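Local coordinates for protein class I phosphodiesterase PDEB1 (Leishmania major, PDB 2R8Q) that is a class I phosphodiesterase whose all-helical catalytic domain, of the metal-dependent HD-type family, holds zinc and magnesium ions together with 3-isobutyl-1-methylxanthine, at residues H100-Y103 against H104-V108; F86-Q89 against C90-R93; F262-S265 against R266-M270; C109-L112 against H113-Y117. All coordinates share one frame; numbering follows the deposited sequence.

Contact 1: H100-Y103 against H104-V108; sequences HNFY and HVVDV. With ZN (zinc ion), chain C.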
loop_
_atom_site.group_PDB
_atom_site.type_symbol
_atom_site.label_atom_id
_atom_site.label_comp_id
_atom_site.label_asym_id
_atom_site.label_seq_id
_atom_site.Cartn_x
_atom_site.Cartn_y
_atom_site.Cartn_z
ATOM N N HIS A 100 7.465 -2.873 18.828
ATOM C CA HIS A 100 6.425 -3.194 17.858
ATOM C C HIS A 100 6.582 -4.551 17.203
ATOM O O HIS A 100 6.571 -4.681 15.976
ATOM C CB HIS A 100 6.320 -2.093 16.802
ATOM C CG HIS A 100 5.674 -0.841 17.311
ATOM N ND1 HIS A 100 6.394 0.264 17.711
ATOM C CD2 HIS A 100 4.370 -0.539 17.528
ATOM C CE1 HIS A 100 5.563 1.192 18.154
ATOM N NE2 HIS A 100 4.329 0.730 18.055
ATOM N N ASN A 101 6.712 -5.564 18.052
ATOM C CA ASN A 101 6.849 -6.943 17.612
ATOM C C ASN A 101 5.532 -7.672 17.881
ATOM O O ASN A 101 4.563 -7.070 18.345
ATOM C CB ASN A 101 8.009 -7.608 18.356
ATOM C CG ASN A 101 7.914 -7.426 19.857
ATOM O OD1 ASN A 101 6.894 -7.748 20.461
ATOM N ND2 ASN A 101 8.979 -6.912 20.468
ATOM N N PHE A 102 5.494 -8.970 17.592
ATOM C CA PHE A 102 4.277 -9.750 17.777
ATOM C C PHE A 102 3.703 -9.665 19.195
ATOM O O PHE A 102 2.488 -9.657 19.373
ATOM C CB PHE A 102 4.547 -11.211 17.392
ATOM C CG PHE A 102 3.327 -12.095 17.411
ATOM C CD1 PHE A 102 2.219 -11.807 16.614
ATOM C CD2 PHE A 102 3.305 -13.242 18.201
ATOM C CE1 PHE A 102 1.107 -12.648 16.600
ATOM C CE2 PHE A 102 2.197 -14.094 18.198
ATOM C CZ PHE A 102 1.097 -13.800 17.397
ATOM N N TYR A 103 4.560 -9.590 20.208
ATOM C CA TYR A 103 4.068 -9.520 21.581
ATOM C C TYR A 103 3.213 -8.289 21.858
ATOM O O TYR A 103 2.293 -8.344 22.675
ATOM C CB TYR A 103 5.233 -9.582 22.565
ATOM C CG TYR A 103 6.084 -10.816 22.384
ATOM C CD1 TYR A 103 7.423 -10.711 22.012
ATOM C CD2 TYR A 103 5.546 -12.092 22.564
ATOM C CE1 TYR A 103 8.210 -11.846 21.827
ATOM C CE2 TYR A 103 6.325 -13.234 22.376
ATOM C CZ TYR A 103 7.653 -13.104 22.008
ATOM O OH TYR A 103 8.440 -14.219 21.818
ATOM N N HIS A 104 3.513 -7.179 21.192
ATOM C CA HIS A 104 2.721 -5.970 21.387
ATOM C C HIS A 104 1.290 -6.165 20.900
ATOM O O HIS A 104 0.348 -5.749 21.570
ATOM C CB HIS A 104 3.340 -4.779 20.641
ATOM C CG HIS A 104 2.407 -3.613 20.478
ATOM N ND1 HIS A 104 1.933 -2.879 21.547
ATOM C CD2 HIS A 104 1.886 -3.039 19.369
ATOM C CE1 HIS A 104 1.165 -1.900 21.099
ATOM N NE2 HIS A 104 1.120 -1.975 19.781
ATOM N N VAL A 105 1.110 -6.795 19.739
ATOM C CA VAL A 105 -0.255 -6.967 19.242
ATOM C C VAL A 105 -1.010 -8.048 20.006
ATOM O O VAL A 105 -2.228 -7.976 20.141
ATOM C CB VAL A 105 -0.302 -7.224 17.704
ATOM C CG1 VAL A 105 0.351 -6.048 16.977
ATOM C CG2 VAL A 105 0.384 -8.532 17.337
ATOM N N VAL A 106 -0.289 -9.038 20.527
ATOM C CA VAL A 106 -0.922 -10.076 21.329
ATOM C C VAL A 106 -1.427 -9.360 22.586
ATOM O O VAL A 106 -2.545 -9.595 23.052
ATOM C CB VAL A 106 0.095 -11.177 21.717
ATOM C CG1 VAL A 106 -0.477 -12.069 22.822
ATOM C CG2 VAL A 106 0.434 -12.009 20.484
ATOM N N ASP A 107 -0.597 -8.469 23.123
ATOM C CA ASP A 107 -0.976 -7.701 24.304
ATOM C C ASP A 107 -2.194 -6.814 24.037
ATOM O O ASP A 107 -3.112 -6.763 24.846
ATOM C CB ASP A 107 0.199 -6.837 24.772
ATOM C CG ASP A 107 -0.175 -5.908 25.909
ATOM O OD1 ASP A 107 -0.736 -6.391 26.916
ATOM O OD2 ASP A 107 0.103 -4.693 25.799
ATOM N N VAL A 108 -2.211 -6.109 22.908
ATOM C CA VAL A 108 -3.347 -5.244 22.609
ATOM C C VAL A 108 -4.624 -6.071 22.455
ATOM O O VAL A 108 -5.687 -5.669 22.920
ATOM C CB VAL A 108 -3.087 -4.398 21.334
ATOM C CG1 VAL A 108 -4.341 -3.631 20.933
ATOM C CG2 VAL A 108 -1.956 -3.415 21.601
HETATM ZN ZN ZN C . 0.281 -0.541 18.343
HETATM O O HOH W 1 1.830 0.981 19.070
HETATM O O HOH W 2 -0.175 1.231 17.199
#
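His100 turns the edge of its imidazole toward the face of His104, a T-shaped pair with planes 77° apart and CD2 of His100 4.0 Å from CD2 of His104. The far nitrogen, NE2 of His100, meets water 1 in the plane of the ring at 2.7 Å, and the same water sits on the zinc ion that His104 binds through NE2 at 2.2 Å. On its other nitrogen, ND1, His100 is hydrogen-bonded to Glu275. Asn101 is the N-cap of helix 102-118. Its CG stands between the backbone N and carbonyl carbon (chi1 51°), which brings OD1 back over the first turn to accept a weak bond from Tyr103 N; Asn101 O takes His104 N at 3.0 Å, from above the carbonyl plane, and ND2 donates to Val97 O. The Phe102 side chain leaves with CG anti to the backbone N (chi1 -174°) and runs toward helix 80-92. Over one face of its ring lies CG2 of Val106, 3.7 Å from the ring centroid in a CH-pi contact, while Val105 CG2 touches Phe102 CD1 at 3.8 Å. Tyr103 contributes mainly backbone here, its carbonyl O accepting Asp107 N at 2.9 Å; its ring leaves for Arg49 and helix 55-68. His140, Asp141 and Asp254 complete the protein ligands of the zinc. A cap one turn before His104 probably helps to hold the backbone that carries this zinc ligand, while His100, reaching the zinc through a bound water, lies in its second shell and also lines the 3-isobutyl-1-methylxanthine pocket.

Contact 2: F86-Q89 against C90-R93; sequences FILQ and CRRR
Gln89 and Arg93, one turn apart near the C-terminal end of helix 80-92, are joined through a single guanidinium nitrogen. From the backbone of Gln89, CB starts 3.9 Å from Arg93 NH1; the chain then bends at chi2 (-72°), which turns the amide back toward the arginines, and CD lies 4.0 Å from Arg92 NH1. At the tip, OE1 of Gln89 accepts from Arg93 NH1 at 3.1 Å in a fairly straight bond (164°), and also from water 4, a water that in turn accepts from Arg92 NH1. The other amide atom, NE2, donates to Ile17 O, a carbonyl that Arg92 NH1 shares. The same Arg93 NH1 reaches Gln89 O at 2.8 Å, near the guanidinium plane. Arg93 N bonds to Cys90 O, and the guanidinium supplies a donor to the Gln89 carbonyl where the helix ends. Around the helix, Leu88 lays CD2 over the centre of the Arg91 guanidinium, 3.4 Å from its CZ, while water 3 links Arg91 NE to Leu88 O. Arg91, Arg92 and Arg93 also reach Asp57, Glu23 and Glu182 respectively in salt bridges. On the buried side, SG of Cys90 stands over the face of the Phe86 ring, 3.8 Å from its centroid, beside helix 127-139. This is the last turn of helix 80-92, where an arginine side chain bonds to a main-chain carbonyl one turn back and an i to i+4 sulfur-aromatic contact faces the helical core.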
loop_
_atom_site.group_PDB
_atom_site.type_symbol
_atom_site.label_atom_id
_atom_site.label_comp_id
_atom_site.label_asym_id
_atom_site.label_seq_id
_atom_site.Cartn_x
_atom_site.Cartn_y
_atom_site.Cartn_z
ATOM N N PHE A 86 -4.498 -17.575 10.485
ATOM C CA PHE A 86 -4.516 -16.110 10.502
ATOM C C PHE A 86 -3.520 -15.585 11.536
ATOM O O PHE A 86 -2.707 -14.708 11.243
ATOM C CB PHE A 86 -5.925 -15.606 10.826
ATOM C CG PHE A 86 -6.008 -14.117 11.033
ATOM C CD1 PHE A 86 -5.958 -13.246 9.946
ATOM C CD2 PHE A 86 -6.138 -13.591 12.313
ATOM C CE1 PHE A 86 -6.037 -11.870 10.135
ATOM C CE2 PHE A 86 -6.218 -12.213 12.515
ATOM C CZ PHE A 86 -6.167 -11.355 11.424
ATOM N N ILE A 87 -3.575 -16.131 12.745
ATOM C CA ILE A 87 -2.663 -15.708 13.803
ATOM C C ILE A 87 -1.211 -15.898 13.356
ATOM O O ILE A 87 -0.375 -15.013 13.543
ATOM C CB ILE A 87 -2.923 -16.509 15.094
ATOM C CG1 ILE A 87 -4.314 -16.169 15.633
ATOM C CG2 ILE A 87 -1.848 -16.205 16.134
ATOM C CD1 ILE A 87 -4.783 -17.079 16.756
ATOM N N LEU A 88 -0.913 -17.038 12.741
ATOM C CA LEU A 88 0.451 -17.309 12.292
ATOM C C LEU A 88 0.878 -16.462 11.099
ATOM O O LEU A 88 2.056 -16.138 10.963
ATOM C CB LEU A 88 0.616 -18.798 11.969
ATOM C CG LEU A 88 0.517 -19.718 13.190
ATOM C CD1 LEU A 88 0.542 -21.170 12.744
ATOM C CD2 LEU A 88 1.675 -19.426 14.143
ATOM N N GLN A 89 -0.068 -16.111 10.228
ATOM C CA GLN A 89 0.260 -15.271 9.082
ATOM C C GLN A 89 0.569 -13.869 9.604
ATOM O O GLN A 89 1.432 -13.175 9.066
ATOM C CB GLN A 89 -0.902 -15.231 8.082
ATOM C CG GLN A 89 -1.073 -16.529 7.279
ATOM C CD GLN A 89 0.015 -16.739 6.232
ATOM O OE1 GLN A 89 1.005 -16.007 6.182
ATOM N NE2 GLN A 89 -0.166 -17.754 5.387
ATOM N N CYS A 90 -0.133 -13.455 10.656
ATOM C CA CYS A 90 0.126 -12.146 11.253
ATOM C C CYS A 90 1.513 -12.167 11.903
ATOM O O CYS A 90 2.331 -11.269 11.689
ATOM C CB CYS A 90 -0.926 -11.811 12.320
ATOM S SG CYS A 90 -2.556 -11.304 11.694
ATOM N N ARG A 91 1.778 -13.205 12.688
ATOM C CA ARG A 91 3.053 -13.332 13.379
ATOM C C ARG A 91 4.242 -13.223 12.427
ATOM O O ARG A 91 5.250 -12.584 12.742
ATOM C CB ARG A 91 3.102 -14.665 14.134
ATOM C CG ARG A 91 4.287 -14.791 15.077
ATOM C CD ARG A 91 4.277 -16.116 15.820
ATOM N NE ARG A 91 4.583 -17.241 14.941
ATOM C CZ ARG A 91 4.687 -18.501 15.353
ATOM N NH1 ARG A 91 4.506 -18.798 16.631
ATOM N NH2 ARG A 91 4.992 -19.462 14.488
ATOM N N ARG A 92 4.119 -13.848 11.259
ATOM C CA ARG A 92 5.184 -13.836 10.259
ATOM C C ARG A 92 5.547 -12.440 9.779
ATOM O O ARG A 92 6.662 -12.209 9.311
ATOM C CB ARG A 92 4.772 -14.644 9.027
ATOM C CG ARG A 92 4.737 -16.138 9.197
ATOM C CD ARG A 92 4.269 -16.773 7.897
ATOM N NE ARG A 92 4.345 -18.228 7.929
ATOM C CZ ARG A 92 3.992 -19.014 6.917
ATOM N NH1 ARG A 92 3.534 -18.482 5.792
ATOM N NH2 ARG A 92 4.103 -20.330 7.027
ATOM N N ARG A 93 4.603 -11.513 9.887
ATOM C CA ARG A 93 4.832 -10.164 9.401
ATOM C C ARG A 93 5.301 -9.139 10.426
ATOM O O ARG A 93 5.410 -7.949 10.118
ATOM C CB ARG A 93 3.583 -9.686 8.656
ATOM C CG ARG A 93 3.366 -10.488 7.366
ATOM C CD ARG A 93 2.043 -10.172 6.696
ATOM N NE ARG A 93 1.900 -10.835 5.398
ATOM C CZ ARG A 93 1.761 -12.147 5.217
ATOM N NH1 ARG A 93 1.747 -12.982 6.251
ATOM N NH2 ARG A 93 1.624 -12.627 3.987
HETATM O O HOH W 3 4.426 -17.377 11.996
HETATM O O HOH W 4 2.804 -15.718 4.194
#

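Contact 3: F262-S265 against R266-M270; sequences FETS and RMWAM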
loop_
_atom_site.group_PDB
_atom_site.type_symbol
_atom_site.label_atom_id
_atom_site.label_comp_id
_atom_site.label_asym_id
_atom_site.label_seq_id
_atom_site.Cartn_x
_atom_site.Cartn_y
_atom_site.Cartn_z
ATOM N N PHE A 262 2.254 -2.047 37.946
ATOM C CA PHE A 262 3.538 -1.363 37.851
ATOM C C PHE A 262 4.728 -2.089 37.237
ATOM O O PHE A 262 5.343 -1.581 36.301
ATOM C CB PHE A 262 3.970 -0.808 39.207
ATOM C CG PHE A 262 5.116 0.154 39.105
ATOM C CD1 PHE A 262 4.929 1.410 38.533
ATOM C CD2 PHE A 262 6.392 -0.213 39.512
ATOM C CE1 PHE A 262 5.997 2.284 38.366
ATOM C CE2 PHE A 262 7.470 0.656 39.349
ATOM C CZ PHE A 262 7.271 1.908 38.774
ATOM N N GLU A 263 5.077 -3.258 37.762
ATOM C CA GLU A 263 6.223 -3.982 37.230
ATOM C C GLU A 263 6.051 -4.344 35.761
ATOM O O GLU A 263 7.012 -4.317 34.990
ATOM C CB GLU A 263 6.488 -5.242 38.057
ATOM C CG GLU A 263 6.901 -4.953 39.491
ATOM C CD GLU A 263 8.039 -3.950 39.579
ATOM O OE1 GLU A 263 9.059 -4.134 38.879
ATOM O OE2 GLU A 263 7.915 -2.977 40.354
ATOM N N THR A 264 4.822 -4.676 35.377
ATOM C CA THR A 264 4.535 -5.023 33.991
ATOM C C THR A 264 4.631 -3.761 33.140
ATOM O O THR A 264 5.234 -3.770 32.064
ATOM C CB THR A 264 3.136 -5.643 33.871
ATOM O OG1 THR A 264 3.098 -6.851 34.641
ATOM C CG2 THR A 264 2.803 -5.961 32.420
ATOM N N SER A 265 4.049 -2.674 33.637
ATOM C CA SER A 265 4.089 -1.397 32.930
ATOM C C SER A 265 5.541 -0.984 32.716
ATOM O O SER A 265 5.913 -0.496 31.648
ATOM C CB SER A 265 3.355 -0.324 33.740
ATOM O OG SER A 265 3.332 0.915 33.052
ATOM N N ARG A 266 6.360 -1.197 33.742
ATOM C CA ARG A 266 7.775 -0.850 33.696
ATOM C C ARG A 266 8.519 -1.638 32.615
ATOM O O ARG A 266 9.363 -1.089 31.904
ATOM C CB ARG A 266 8.394 -1.099 35.076
ATOM C CG ARG A 266 9.801 -0.594 35.251
ATOM C CD ARG A 266 10.065 -0.362 36.734
ATOM N NE ARG A 266 11.456 -0.027 37.006
ATOM C CZ ARG A 266 12.452 -0.903 36.965
ATOM N NH1 ARG A 266 12.209 -2.173 36.665
ATOM N NH2 ARG A 266 13.690 -0.511 37.231
ATOM N N MET A 267 8.208 -2.923 32.476
ATOM C CA MET A 267 8.869 -3.721 31.456
ATOM C C MET A 267 8.483 -3.249 30.058
ATOM O O MET A 267 9.308 -3.265 29.145
ATOM C CB MET A 267 8.548 -5.210 31.624
ATOM C CG MET A 267 9.227 -5.836 32.832
ATOM S SD MET A 267 9.195 -7.642 32.799
ATOM C CE MET A 267 10.603 -7.976 31.735
ATOM N N TRP A 268 7.233 -2.834 29.881
ATOM C CA TRP A 268 6.819 -2.341 28.573
ATOM C C TRP A 268 7.576 -1.049 28.285
ATOM O O TRP A 268 8.026 -0.823 27.163
ATOM C CB TRP A 268 5.316 -2.055 28.533
ATOM C CG TRP A 268 4.434 -3.262 28.416
ATOM C CD1 TRP A 268 3.467 -3.654 29.297
ATOM C CD2 TRP A 268 4.395 -4.204 27.334
ATOM N NE1 TRP A 268 2.826 -4.776 28.832
ATOM C CE2 TRP A 268 3.377 -5.137 27.630
ATOM C CE3 TRP A 268 5.120 -4.351 26.144
ATOM C CZ2 TRP A 268 3.063 -6.205 26.778
ATOM C CZ3 TRP A 268 4.809 -5.417 25.292
ATOM C CH2 TRP A 268 3.787 -6.329 25.618
ATOM N N ALA A 269 7.706 -0.199 29.302
ATOM C CA ALA A 269 8.404 1.075 29.136
ATOM C C ALA A 269 9.853 0.879 28.700
ATOM O O ALA A 269 10.391 1.677 27.925
ATOM C CB ALA A 269 8.345 1.883 30.433
ATOM N N MET A 270 10.489 -0.177 29.197
ATOM C CA MET A 270 11.874 -0.459 28.827
ATOM C C MET A 270 11.937 -0.817 27.345
ATOM O O MET A 270 12.857 -0.410 26.640
ATOM C CB MET A 270 12.430 -1.616 29.664
ATOM C CG MET A 270 12.563 -1.300 31.140
ATOM S SD MET A 270 13.146 -2.738 32.070
ATOM C CE MET A 270 13.115 -2.102 33.741
HETATM O O HOH W 5 9.591 -4.031 36.239
#
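Van der Waals contact comes first from Phe262 and Arg266, whose side chains cross at a slant: the methylene CD of Arg266 rests 3.8 Å from Phe262 CE2, and both residues also touch Trp343. Thr264 and Trp268 instead run side by side. With CG2 of Thr264 anti to the backbone N, the methyl lies 3.8 Å from NE1 of the indole, whose CD1 comes within 3.3 Å of Thr264 O. The indole goes on to meet Phe46 edge-to-face. Charge is handled through water: Glu263 OE1 and Arg266 NH1 stay 4.3 Å apart, the oxygen well out of the guanidinium plane. Water 5, in that plane, accepts from Arg266 NH1 at 3.2 Å and donates to both OE1 and O of Glu263. The backbone of this first part of helix 262-285 is regular, with Arg266 N bonded to Phe262 O at 2.8 Å and the next three amides following suit. Ser265 OG is hydrogen-bonded to the carbonyl O of Asn257, a residue of the 3-isobutyl-1-methylxanthine pocket. The Glu263-Arg266 pair, bridged by water and not in direct contact, probably attracts weakly through charge, while the serine hydroxyl ties the helix start to the backbone of a pocket residue.

Contact 4: C109-L112 against H113-Y117; sequences CQTL and HTYLY
Within the C-terminal half of helix 102-118, Thr111 and Tyr115 lie side by side, one turn apart. The methyl CG2 of Thr111, anti to its own backbone N, lies over the face of the Tyr115 ring in a CH-pi contact, 3.9 Å from the centroid and 3.4 Å from CZ. The other branch, OG1 of Thr111, is hydrogen-bonded to Asp107 O and to Lys260. Thr111 O is gripped twice: Tyr115 N comes in the carbonyl plane at 3.0 Å, and the hydroxyl of Thr114 donates to it from OG1 at 2.6 Å. That second bond depends on chi1 of Thr114 (71°), which folds OG1 back between backbone N and carbonyl carbon toward the preceding turn. The helix widens into a pi-type turn at 114-117 just beyond this doubly used carbonyl, and here the ring of Tyr117 sets CD1 over the centre of the His113 imidazole. The methyl of Thr114 faces the same preceding turn, CG2 meeting Gln110 NE2 at 3.4 Å; that amide nitrogen is engaged by Phe38 O and Ser40 O, which pins the Gln110 chain. Leu112 slants against the tyrosine with CD2 at 4.1 Å from Tyr115 CD1, and Leu112 O accepts Leu116 N at 2.9 Å. Leu112 also packs on Ala137 of helix 127-139, and Tyr115 on Trp331 and Cys332 of helix 330-348.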
loop_
_atom_site.group_PDB
_atom_site.type_symbol
_atom_site.label_atom_id
_atom_site.label_comp_id
_atom_site.label_asym_id
_atom_site.label_seq_id
_atom_site.Cartn_x
_atom_site.Cartn_y
_atom_site.Cartn_z
ATOM N N CYS A 109 -4.509 -7.234 21.819
ATOM C CA CYS A 109 -5.662 -8.110 21.627
ATOM C C CYS A 109 -6.214 -8.559 22.981
ATOM O O CYS A 109 -7.407 -8.429 23.251
ATOM C CB CYS A 109 -5.250 -9.323 20.787
ATOM S SG CYS A 109 -6.579 -10.505 20.430
ATOM N N GLN A 110 -5.334 -9.070 23.835
ATOM C CA GLN A 110 -5.735 -9.541 25.159
ATOM C C GLN A 110 -6.315 -8.407 26.003
ATOM O O GLN A 110 -7.308 -8.586 26.722
ATOM C CB GLN A 110 -4.522 -10.165 25.861
ATOM C CG GLN A 110 -4.818 -10.932 27.153
ATOM C CD GLN A 110 -4.913 -10.041 28.380
ATOM O OE1 GLN A 110 -4.163 -9.073 28.520
ATOM N NE2 GLN A 110 -5.824 -10.379 29.290
ATOM N N THR A 111 -5.701 -7.233 25.903
ATOM C CA THR A 111 -6.149 -6.067 26.654
ATOM C C THR A 111 -7.548 -5.640 26.205
ATOM O O THR A 111 -8.404 -5.311 27.033
ATOM C CB THR A 111 -5.166 -4.897 26.469
ATOM O OG1 THR A 111 -3.878 -5.273 26.973
ATOM C CG2 THR A 111 -5.655 -3.663 27.206
ATOM N N LEU A 112 -7.789 -5.651 24.899
ATOM C CA LEU A 112 -9.101 -5.270 24.395
ATOM C C LEU A 112 -10.163 -6.239 24.896
ATOM O O LEU A 112 -11.294 -5.838 25.168
ATOM C CB LEU A 112 -9.101 -5.224 22.865
ATOM C CG LEU A 112 -8.346 -4.028 22.283
ATOM C CD1 LEU A 112 -8.279 -4.149 20.770
ATOM C CD2 LEU A 112 -9.044 -2.738 22.687
ATOM N N HIS A 113 -9.805 -7.514 25.019
ATOM C CA HIS A 113 -10.764 -8.487 25.517
ATOM C C HIS A 113 -11.151 -8.058 26.930
ATOM O O HIS A 113 -12.332 -8.053 27.273
ATOM C CB HIS A 113 -10.161 -9.896 25.522
ATOM C CG HIS A 113 -11.130 -10.970 25.921
ATOM N ND1 HIS A 113 -11.542 -11.154 27.222
ATOM C CD2 HIS A 113 -11.770 -11.910 25.186
ATOM C CE1 HIS A 113 -12.393 -12.163 27.274
ATOM N NE2 HIS A 113 -12.550 -12.640 26.051
ATOM N N THR A 114 -10.171 -7.666 27.745
ATOM C CA THR A 114 -10.502 -7.249 29.105
ATOM C C THR A 114 -11.381 -5.999 29.128
ATOM O O THR A 114 -12.230 -5.854 30.002
ATOM C CB THR A 114 -9.240 -7.006 29.989
ATOM O OG1 THR A 114 -8.559 -5.817 29.572
ATOM C CG2 THR A 114 -8.301 -8.195 29.908
ATOM N N TYR A 115 -11.197 -5.100 28.165
ATOM C CA TYR A 115 -12.012 -3.891 28.130
ATOM C C TYR A 115 -13.445 -4.226 27.744
ATOM O O TYR A 115 -14.398 -3.684 28.307
ATOM C CB TYR A 115 -11.452 -2.883 27.120
ATOM C CG TYR A 115 -10.127 -2.257 27.500
ATOM C CD1 TYR A 115 -9.448 -1.438 26.600
ATOM C CD2 TYR A 115 -9.553 -2.471 28.757
ATOM C CE1 TYR A 115 -8.238 -0.847 26.932
ATOM C CE2 TYR A 115 -8.334 -1.881 29.100
ATOM C CZ TYR A 115 -7.685 -1.070 28.179
ATOM O OH TYR A 115 -6.475 -0.493 28.495
ATOM N N LEU A 116 -13.590 -5.123 26.775
ATOM C CA LEU A 116 -14.901 -5.531 26.292
ATOM C C LEU A 116 -15.706 -6.339 27.297
ATOM O O LEU A 116 -16.894 -6.087 27.505
ATOM C CB LEU A 116 -14.756 -6.365 25.018
ATOM C CG LEU A 116 -14.302 -5.632 23.753
ATOM C CD1 LEU A 116 -14.014 -6.657 22.662
ATOM C CD2 LEU A 116 -15.381 -4.645 23.311
ATOM N N TYR A 117 -15.060 -7.303 27.937
ATOM C CA TYR A 117 -15.791 -8.162 28.850
ATOM C C TYR A 117 -15.629 -7.894 30.340
ATOM O O TYR A 117 -16.609 -7.930 31.078
ATOM C CB TYR A 117 -15.499 -9.612 28.456
ATOM C CG TYR A 117 -15.891 -9.835 27.004
ATOM C CD1 TYR A 117 -14.927 -10.003 26.006
ATOM C CD2 TYR A 117 -17.230 -9.756 26.615
ATOM C CE1 TYR A 117 -15.293 -10.080 24.654
ATOM C CE2 TYR A 117 -17.603 -9.830 25.274
ATOM C CZ TYR A 117 -16.633 -9.989 24.299
ATOM O OH TYR A 117 -17.014 -10.031 22.975
#

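From the N terminus the chain meets contact 2 first, at the end of helix 80-92, then contact 1 at the start of helix 102-118, contact 4 farther along that helix, and last contact 3 at the start of helix 262-285. Each lies within one unbroken stretch, so none closes a long loop, and they run in series without nesting or crossing. Contacts 2 and 1 touch where Phe102 packs on Ile87 and Arg91. Contact 1 also meets contact 3, with Asp107 against the indole of Trp268. Contact 4 adjoins contact 1 in sequence and touches neither contact 2 nor contact 3. Helix 102-118 thus bridges helices 80-92 and 262-285.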